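Local coordinates for extracellular ligand-binding receptor (Rhodopseudomonas palustris, PDB 3SG0), which binds benzoylformate (phenylglyoxylate) in its ligand pocket and probably delivers lignin-derived aromatic acids to an ABC transporter, as in related periplasmic binding proteins, at residues 127-132 with 362-367; 189-194 with 211-216; 324-329 with 334-339. All coordinates share one frame; numbering follows the deposited sequence. Where two conformers were deposited one is given.

Contact 1: 127-132 with 362-367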
loop_
_atom_site.group_PDB
_atom_site.type_symbol
_atom_site.label_atom_id
_atom_site.label_comp_id
_atom_site.label_asym_id
_atom_site.label_seq_id
_atom_site.Cartn_x
_atom_site.Cartn_y
_atom_site.Cartn_z
ATOM N N ALA A 127 4.497 -7.864 -10.585
ATOM C CA ALA A 127 5.035 -7.530 -11.904
ATOM C C ALA A 127 6.523 -7.821 -11.956
ATOM O O ALA A 127 7.223 -7.651 -10.961
ATOM C CB ALA A 127 4.800 -6.058 -12.208
ATOM N N PRO A 128 7.021 -8.283 -13.111
ATOM C CA PRO A 128 6.228 -8.717 -14.265
ATOM C C PRO A 128 5.429 -9.969 -13.925
ATOM O O PRO A 128 5.757 -10.689 -12.979
ATOM C CB PRO A 128 7.296 -9.050 -15.307
ATOM C CG PRO A 128 8.482 -9.440 -14.491
ATOM C CD PRO A 128 8.462 -8.516 -13.316
HETATM N N MSE A 129 4.395 -10.238 -14.699
HETATM C CA MSE A 129 3.594 -11.428 -14.494
HETATM C C MSE A 129 4.448 -12.690 -14.609
HETATM O O MSE A 129 5.421 -12.751 -15.370
HETATM C CB MSE A 129 2.464 -11.442 -15.520
HETATM C CG MSE A 129 1.484 -12.601 -15.403
HETATM SE SE MSE A 129 0.699 -12.827 -13.627
HETATM C CE MSE A 129 0.088 -11.004 -13.370
ATOM N N ASP A 130 4.086 -13.700 -13.829
ATOM C CA ASP A 130 4.656 -15.027 -13.999
ATOM C C ASP A 130 3.606 -16.036 -13.551
ATOM O O ASP A 130 2.468 -15.660 -13.246
ATOM C CB ASP A 130 6.009 -15.181 -13.284
ATOM C CG ASP A 130 5.915 -15.014 -11.784
ATOM O OD1 ASP A 130 4.908 -15.460 -11.184
ATOM O OD2 ASP A 130 6.855 -14.440 -11.192
ATOM N N GLU A 131 3.980 -17.312 -13.529
ATOM C CA GLU A 131 3.024 -18.373 -13.273
ATOM C C GLU A 131 2.526 -18.410 -11.824
ATOM O O GLU A 131 1.522 -19.061 -11.525
ATOM C CB GLU A 131 3.625 -19.718 -13.700
ATOM C CG GLU A 131 4.567 -20.379 -12.706
ATOM C CD GLU A 131 5.953 -19.781 -12.628
ATOM O OE1 GLU A 131 6.292 -18.807 -13.341
ATOM O OE2 GLU A 131 6.737 -20.321 -11.824
ATOM N N ARG A 132 3.225 -17.725 -10.927
ATOM C CA ARG A 132 2.837 -17.662 -9.518
ATOM C C ARG A 132 2.014 -16.413 -9.233
ATOM O O ARG A 132 1.003 -16.456 -8.528
ATOM C CB ARG A 132 4.079 -17.694 -8.628
ATOM C CG ARG A 132 4.748 -19.062 -8.594
ATOM C CD ARG A 132 6.170 -18.976 -8.070
ATOM N NE ARG A 132 7.022 -18.208 -8.973
ATOM C CZ ARG A 132 7.926 -17.320 -8.576
ATOM N NH1 ARG A 132 8.107 -17.083 -7.287
ATOM N NH2 ARG A 132 8.653 -16.671 -9.473
ATOM N N ASP A 362 -2.012 -9.841 -17.627
ATOM C CA ASP A 362 -0.626 -9.503 -17.337
ATOM C C ASP A 362 -0.451 -8.424 -16.272
ATOM O O ASP A 362 0.629 -8.292 -15.684
ATOM C CB ASP A 362 0.110 -9.124 -18.618
ATOM C CG ASP A 362 0.313 -10.315 -19.527
ATOM O OD1 ASP A 362 0.782 -11.360 -19.021
ATOM O OD2 ASP A 362 -0.026 -10.221 -20.725
ATOM N N ASN A 363 -1.515 -7.678 -16.006
ATOM C CA ASN A 363 -1.477 -6.601 -15.028
ATOM C C ASN A 363 -2.470 -6.856 -13.904
ATOM O O ASN A 363 -3.667 -6.609 -14.046
ATOM C CB ASN A 363 -1.748 -5.251 -15.691
ATOM C CG ASN A 363 -1.513 -4.102 -14.743
ATOM O OD1 ASN A 363 -1.339 -4.307 -13.539
ATOM N ND2 ASN A 363 -1.528 -2.879 -15.267
ATOM N N HIS A 364 -1.957 -7.375 -12.792
ATOM C CA HIS A 364 -2.781 -7.678 -11.632
ATOM C C HIS A 364 -2.748 -6.557 -10.587
ATOM O O HIS A 364 -3.159 -6.749 -9.439
ATOM C CB HIS A 364 -2.365 -9.008 -11.023
ATOM C CG HIS A 364 -2.907 -10.201 -11.743
ATOM N ND1 HIS A 364 -2.926 -11.451 -11.165
ATOM C CD2 HIS A 364 -3.469 -10.343 -12.969
ATOM C CE1 HIS A 364 -3.482 -12.313 -12.001
ATOM N NE2 HIS A 364 -3.814 -11.669 -13.106
ATOM N N ASN A 365 -2.264 -5.392 -11.011
ATOM C CA ASN A 365 -2.308 -4.161 -10.216
ATOM C C ASN A 365 -3.457 -3.285 -10.723
ATOM O O ASN A 365 -4.410 -3.008 -9.990
ATOM C CB ASN A 365 -0.957 -3.452 -10.328
ATOM C CG ASN A 365 -0.835 -2.220 -9.444
ATOM O OD1 ASN A 365 -0.267 -1.208 -9.872
ATOM N ND2 ASN A 365 -1.309 -2.308 -8.205
ATOM N N GLY A 366 -3.366 -2.870 -11.985
ATOM C CA GLY A 366 -4.511 -2.287 -12.659
ATOM C C GLY A 366 -4.464 -0.793 -12.918
ATOM O O GLY A 366 -5.455 -0.238 -13.399
ATOM N N TYR A 367 -3.344 -0.143 -12.631
ATOM C CA TYR A 367 -3.276 1.318 -12.673
ATOM C C TYR A 367 -2.247 1.830 -13.655
ATOM O O TYR A 367 -1.308 1.128 -14.023
ATOM C CB TYR A 367 -2.916 1.876 -11.290
ATOM C CG TYR A 367 -3.796 1.366 -10.189
ATOM C CD1 TYR A 367 -5.063 1.900 -9.980
ATOM C CD2 TYR A 367 -3.374 0.329 -9.371
ATOM C CE1 TYR A 367 -5.873 1.427 -8.978
ATOM C CE2 TYR A 367 -4.168 -0.148 -8.362
ATOM C CZ TYR A 367 -5.419 0.399 -8.171
ATOM O OH TYR A 367 -6.233 -0.079 -7.178
HETATM O O HOH W 1 3.398 -8.136 -16.410
#
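Met129, a selenomethionine in the crystal, lays its side chain against Asp362 and His364, joining two irregular loops beside strand 136-138, an edge strand of the mixed sheet in this periplasmic binding protein. The backbone N of Met129 gives its hydrogen to a water that in turn donates to Asp362 O at 2.9 Å, so the two main chains are tied through solvent. With CG anti to the backbone N (chi1 -177°), the side chain sets off past Asp362, where its CB lies 3.9 Å from OD1 of Asp362, and then bends at both later torsions. This doubling back sets Met129 CE over one face of the His364 imidazole, 3.6 Å from the ring centroid, with SE above the same face. Both ring nitrogens are occupied, ND1 by Val136 O and NE2 by Glu345 OE1, which fixes the plane that the methyl covers; two such acceptors would probably favour a protonated imidazole. Farther on, Asp130 OD1 closes an Asx turn by accepting Arg132 N at 2.8 Å, while Arg132 NH1 forms a salt bridge with Asp107 OD1. On the opposing loop, Asn363 OD1 receives both Asn365 N and Gly366 N, each at 2.9 Å and both from the same face of its amide.

Contact 2: 189-194 with 211-216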
loop_
_atom_site.group_PDB
_atom_site.type_symbol
_atom_site.label_atom_id
_atom_site.label_comp_id
_atom_site.label_asym_id
_atom_site.label_seq_id
_atom_site.Cartn_x
_atom_site.Cartn_y
_atom_site.Cartn_z
ATOM N N GLU A 189 20.612 14.786 -10.147
ATOM C CA GLU A 189 21.409 13.648 -9.717
ATOM C C GLU A 189 21.032 13.253 -8.295
ATOM O O GLU A 189 20.756 14.111 -7.458
ATOM C CB GLU A 189 22.906 13.959 -9.802
ATOM C CG GLU A 189 23.449 14.769 -8.636
ATOM C CD GLU A 189 24.958 14.928 -8.689
ATOM O OE1 GLU A 189 25.650 14.356 -7.820
ATOM O OE2 GLU A 189 25.452 15.629 -9.599
ATOM N N LEU A 190 21.006 11.949 -8.040
ATOM C CA LEU A 190 20.868 11.436 -6.683
ATOM C C LEU A 190 22.242 11.453 -6.032
ATOM O O LEU A 190 23.162 10.787 -6.508
ATOM C CB LEU A 190 20.334 10.006 -6.696
ATOM C CG LEU A 190 18.866 9.806 -7.068
ATOM C CD1 LEU A 190 18.487 8.340 -6.929
ATOM C CD2 LEU A 190 17.973 10.667 -6.192
ATOM N N THR A 191 22.380 12.209 -4.948
ATOM C CA THR A 191 23.690 12.422 -4.334
ATOM C C THR A 191 24.105 11.316 -3.365
ATOM O O THR A 191 25.288 11.206 -3.020
ATOM C CB THR A 191 23.751 13.751 -3.565
ATOM O OG1 THR A 191 22.905 13.674 -2.411
ATOM C CG2 THR A 191 23.317 14.902 -4.446
ATOM N N THR A 192 23.141 10.521 -2.908
ATOM C CA THR A 192 23.428 9.434 -1.974
ATOM C C THR A 192 22.527 8.250 -2.241
ATOM O O THR A 192 21.541 8.351 -2.973
ATOM C CB THR A 192 23.210 9.828 -0.490
ATOM O OG1 THR A 192 21.830 10.149 -0.263
ATOM C CG2 THR A 192 24.090 10.993 -0.078
ATOM N N HIS A 193 22.870 7.131 -1.613
ATOM C CA HIS A 193 22.002 5.969 -1.539
ATOM C C HIS A 193 22.085 5.436 -0.111
ATOM O O HIS A 193 22.649 4.368 0.136
ATOM C CB HIS A 193 22.438 4.901 -2.547
ATOM C CG HIS A 193 21.549 3.694 -2.578
ATOM N ND1 HIS A 193 21.837 2.581 -3.337
ATOM C CD2 HIS A 193 20.375 3.429 -1.954
ATOM C CE1 HIS A 193 20.885 1.679 -3.175
ATOM N NE2 HIS A 193 19.990 2.166 -2.335
ATOM N N GLU A 194 21.544 6.199 0.835
ATOM C CA GLU A 194 21.567 5.791 2.236
ATOM C C GLU A 194 20.360 4.925 2.525
ATOM O O GLU A 194 19.286 5.112 1.930
ATOM C CB GLU A 194 21.577 7.008 3.160
ATOM C CG GLU A 194 22.845 7.843 3.055
ATOM C CD GLU A 194 24.093 7.055 3.394
ATOM O OE1 GLU A 194 24.141 6.435 4.472
ATOM O OE2 GLU A 194 25.036 7.049 2.574
ATOM N N ILE A 211 23.476 15.488 4.255
ATOM C CA ILE A 211 23.673 16.919 4.427
ATOM C C ILE A 211 25.016 17.382 3.856
ATOM O O ILE A 211 25.099 18.450 3.249
ATOM C CB ILE A 211 23.499 17.321 5.901
ATOM C CG1 ILE A 211 22.010 17.283 6.258
ATOM C CG2 ILE A 211 24.087 18.708 6.161
ATOM C CD1 ILE A 211 21.706 17.434 7.734
ATOM N N ALA A 212 26.050 16.559 4.005
ATOM C CA ALA A 212 27.378 16.913 3.501
ATOM C C ALA A 212 27.429 17.038 1.974
ATOM O O ALA A 212 28.317 17.712 1.437
ATOM C CB ALA A 212 28.424 15.916 3.997
ATOM N N THR A 213 26.490 16.402 1.272
ATOM C CA THR A 213 26.429 16.531 -0.187
ATOM C C THR A 213 25.756 17.831 -0.632
ATOM O O THR A 213 25.702 18.126 -1.824
ATOM C CB THR A 213 25.721 15.333 -0.883
ATOM O OG1 THR A 213 24.316 15.334 -0.585
ATOM C CG2 THR A 213 26.344 14.011 -0.470
ATOM N N LYS A 214 25.248 18.595 0.333
ATOM C CA LYS A 214 24.596 19.874 0.056
ATOM C C LYS A 214 23.575 19.775 -1.075
ATOM O O LYS A 214 23.678 20.465 -2.087
ATOM C CB LYS A 214 25.633 20.961 -0.240
ATOM C CG LYS A 214 26.516 21.296 0.953
ATOM C CD LYS A 214 27.456 22.454 0.659
ATOM C CE LYS A 214 28.250 22.842 1.896
ATOM N NZ LYS A 214 29.182 23.973 1.633
ATOM N N PRO A 215 22.571 18.912 -0.901
ATOM C CA PRO A 215 21.549 18.744 -1.933
ATOM C C PRO A 215 20.502 19.853 -1.885
ATOM O O PRO A 215 20.381 20.550 -0.882
ATOM C CB PRO A 215 20.903 17.413 -1.547
ATOM C CG PRO A 215 20.997 17.400 -0.061
ATOM C CD PRO A 215 22.325 18.045 0.265
ATOM N N ASP A 216 19.747 19.991 -2.969
ATOM C CA ASP A 216 18.630 20.927 -3.032
ATOM C C ASP A 216 17.399 20.371 -2.317
ATOM O O ASP A 216 16.603 21.119 -1.744
ATOM C CB ASP A 216 18.290 21.231 -4.492
ATOM C CG ASP A 216 19.478 21.776 -5.261
ATOM O OD1 ASP A 216 20.102 22.748 -4.784
ATOM O OD2 ASP A 216 19.796 21.227 -6.335
#
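Thr191 overlaps the side chain of Thr213, hydroxyl against hydroxyl, at the surface of the lobe built on the parallel sheet. Its OG1 donates to Thr213 OG1 across 2.8 Å, and the Thr213 hydroxyl is also hydrogen-bonded to Ile210 O, one turn back in helix 204-212. A short polar chain therefore runs from the break in strand 189-196 through two hydroxyls to a helix carbonyl. Each threonine holds OG1 between its backbone N and its carbonyl carbon (chi1 68° in Thr191, 69° in Thr213), which turns the hydroxyls toward one another. The approach is close enough for Thr191 CB to lie 3.4 Å from Thr213 OG1.

Beside this bond the methyls make an apolar patch: Thr192 CG2 meets Thr213 CG2 at 3.8 Å. The hydroxyl of Thr192 turns to a different partner, Tyr164 O on the adjoining strand 161-167. Pro215 adds a looser contact, its CB 4.3 Å from Thr191 OG1. Between Thr213 and Pro215 the chain swings out of helical geometry, Lys214 taking a positive phi of 48°, while its N still bonds to Ile211 O at 2.9 Å.

The contact thus pins the C-terminal end of helix 204-212 to the place where strand 189-196 is interrupted. These elements belong to a beta-alpha-beta crossover: the helix connects strand 189-196, outermost in the parallel sheet, to strand 217-221, and strand 161-167 lies between the two.

Contact 3: 324-329 with 334-339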
loop_
_atom_site.group_PDB
_atom_site.type_symbol
_atom_site.label_atom_id
_atom_site.label_comp_id
_atom_site.label_asym_id
_atom_site.label_seq_id
_atom_site.Cartn_x
_atom_site.Cartn_y
_atom_site.Cartn_z
ATOM N N ALA A 324 -20.247 -14.444 -9.622
ATOM C CA ALA A 324 -19.896 -15.272 -10.768
ATOM C C ALA A 324 -19.255 -16.585 -10.333
ATOM O O ALA A 324 -19.549 -17.648 -10.890
ATOM C CB ALA A 324 -18.982 -14.520 -11.731
ATOM N N ALA A 325 -18.394 -16.533 -9.323
ATOM C CA ALA A 325 -17.734 -17.740 -8.854
ATOM C C ALA A 325 -18.730 -18.759 -8.284
ATOM O O ALA A 325 -18.547 -19.968 -8.424
ATOM C CB ALA A 325 -16.657 -17.386 -7.830
ATOM N N LEU A 326 -19.780 -18.258 -7.635
ATOM C CA LEU A 326 -20.813 -19.117 -7.064
ATOM C C LEU A 326 -21.599 -19.858 -8.136
ATOM O O LEU A 326 -22.241 -20.861 -7.843
ATOM C CB LEU A 326 -21.771 -18.311 -6.183
ATOM C CG LEU A 326 -21.187 -17.850 -4.851
ATOM C CD1 LEU A 326 -22.086 -16.802 -4.219
ATOM C CD2 LEU A 326 -20.955 -19.026 -3.903
ATOM N N LYS A 327 -21.578 -19.365 -9.371
ATOM C CA LYS A 327 -22.258 -20.063 -10.464
ATOM C C LYS A 327 -21.445 -21.262 -10.921
ATOM O O LYS A 327 -21.977 -22.169 -11.566
ATOM C CB LYS A 327 -22.486 -19.133 -11.647
ATOM C CG LYS A 327 -23.273 -17.893 -11.307
ATOM C CD LYS A 327 -23.629 -17.103 -12.556
ATOM C CE LYS A 327 -24.284 -15.779 -12.197
ATOM N NZ LYS A 327 -24.481 -14.932 -13.400
ATOM N N ALA A 328 -20.158 -21.254 -10.584
ATOM C CA ALA A 328 -19.227 -22.276 -11.053
ATOM C C ALA A 328 -19.016 -23.413 -10.063
ATOM O O ALA A 328 -18.808 -24.558 -10.465
ATOM C CB ALA A 328 -17.888 -21.649 -11.419
ATOM N N ALA A 329 -19.052 -23.102 -8.772
ATOM C CA ALA A 329 -18.644 -24.058 -7.751
ATOM C C ALA A 329 -19.049 -23.576 -6.371
ATOM O O ALA A 329 -19.413 -22.418 -6.194
ATOM C CB ALA A 329 -17.131 -24.269 -7.806
ATOM N N PRO A 334 -11.407 -26.027 -4.581
ATOM C CA PRO A 334 -10.426 -25.378 -5.455
ATOM C C PRO A 334 -11.097 -24.718 -6.654
ATOM O O PRO A 334 -10.637 -23.688 -7.116
ATOM C CB PRO A 334 -9.536 -26.537 -5.917
ATOM C CG PRO A 334 -9.762 -27.630 -4.935
ATOM C CD PRO A 334 -11.135 -27.459 -4.376
ATOM N N GLU A 335 -12.182 -25.299 -7.148
ATOM C CA GLU A 335 -12.870 -24.734 -8.304
ATOM C C GLU A 335 -13.439 -23.341 -8.016
ATOM O O GLU A 335 -13.426 -22.467 -8.875
ATOM C CB GLU A 335 -13.972 -25.684 -8.791
ATOM C CG GLU A 335 -13.452 -26.994 -9.383
ATOM C CD GLU A 335 -13.028 -28.029 -8.344
ATOM O OE1 GLU A 335 -13.339 -27.883 -7.142
ATOM O OE2 GLU A 335 -12.378 -29.020 -8.742
ATOM N N PHE A 336 -13.941 -23.134 -6.802
ATOM C CA PHE A 336 -14.442 -21.823 -6.398
ATOM C C PHE A 336 -13.302 -20.809 -6.317
ATOM O O PHE A 336 -13.411 -19.687 -6.810
ATOM C CB PHE A 336 -15.163 -21.951 -5.055
ATOM C CG PHE A 336 -15.760 -20.670 -4.538
ATOM C CD1 PHE A 336 -16.880 -20.115 -5.136
ATOM C CD2 PHE A 336 -15.233 -20.054 -3.418
ATOM C CE1 PHE A 336 -17.438 -18.947 -4.641
ATOM C CE2 PHE A 336 -15.794 -18.898 -2.913
ATOM C CZ PHE A 336 -16.895 -18.340 -3.525
ATOM N N ARG A 337 -12.197 -21.215 -5.705
ATOM C CA ARG A 337 -11.031 -20.343 -5.619
ATOM C C ARG A 337 -10.509 -19.975 -7.008
ATOM O O ARG A 337 -10.128 -18.836 -7.250
ATOM C CB ARG A 337 -9.930 -21.000 -4.799
ATOM C CG ARG A 337 -10.364 -21.333 -3.383
ATOM C CD ARG A 337 -9.202 -21.629 -2.468
ATOM N NE ARG A 337 -8.318 -22.675 -2.962
ATOM C CZ ARG A 337 -8.436 -23.965 -2.672
ATOM N NH1 ARG A 337 -9.438 -24.405 -1.913
ATOM N NH2 ARG A 337 -7.555 -24.827 -3.169
ATOM N N ALA A 338 -10.483 -20.949 -7.911
ATOM C CA ALA A 338 -10.002 -20.709 -9.267
ATOM C C ALA A 338 -10.940 -19.758 -9.999
ATOM O O ALA A 338 -10.500 -18.928 -10.789
ATOM C CB ALA A 338 -9.850 -22.022 -10.033
ATOM N N ALA A 339 -12.244 -19.888 -9.752
ATOM C CA ALA A 339 -13.212 -19.004 -10.382
ATOM C C ALA A 339 -13.031 -17.572 -9.885
ATOM O O ALA A 339 -13.123 -16.626 -10.656
ATOM C CB ALA A 339 -14.635 -19.491 -10.136
#
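The Phe336 ring is met obliquely by three groups of the segment 324-329: Leu326 CD2, Ala325 CB and Ala329 O. The two carbons converge on one ring atom, CE1 of Phe336, which stands 3.6 Å from Leu326 CD2 and equally far from Ala325 CB. CG of Phe336 is anti to the backbone N (chi1 -179°), and this carries the ring alongside Leu326, both side chains pointing the same way. A second flat group, the guanidinium of Arg337, has Pro334 CA over one face, and its NE bonds to Lys113 O.

Away from the ring the interface is made mostly of alanine methyls. Ala325 CB touches Ala339 CB at 3.7 Å, and Ala329 CB packs on Glu335 CB at 3.6 Å, close to the backbone N of Phe336, which is hydrogen-bonded to Thr333 OG1. With an alanine in place of Phe336 the ring is gone, which is likely to open a gap beside Ala325 and Leu326. The short methyls bring the axes of segments 324-328 and 334-339 to 8.5 Å at 148°; helices 306-328 and 334-344 thus form an antiparallel alpha-alpha hairpin, joined by a brief loop.

Overall arrangement
Contact 1 brackets the other two along the chain: 127-132 is followed by contact 2, contact 3 and finally 362-367. Contacts 1 and 3 lie on the same side of the chain's centre, their centres about 21 Å apart, near the mixed-sheet lobe; contact 1 adjoins strand 136-138, whereas Phe336 of contact 3 touches the loop before strand 92-94. Contact 2 belongs to the parallel-sheet lobe, its centre about 53 Å from that of contact 3. The chain therefore visits the second lobe and returns, as in other two-lobed periplasmic binding proteins. Contacts 1 and 2 are packing away from the binding sites; the Leu326 side chain of contact 3 lies about 10 Å from that of Glu319, which binds 3-hydroxypyruvate.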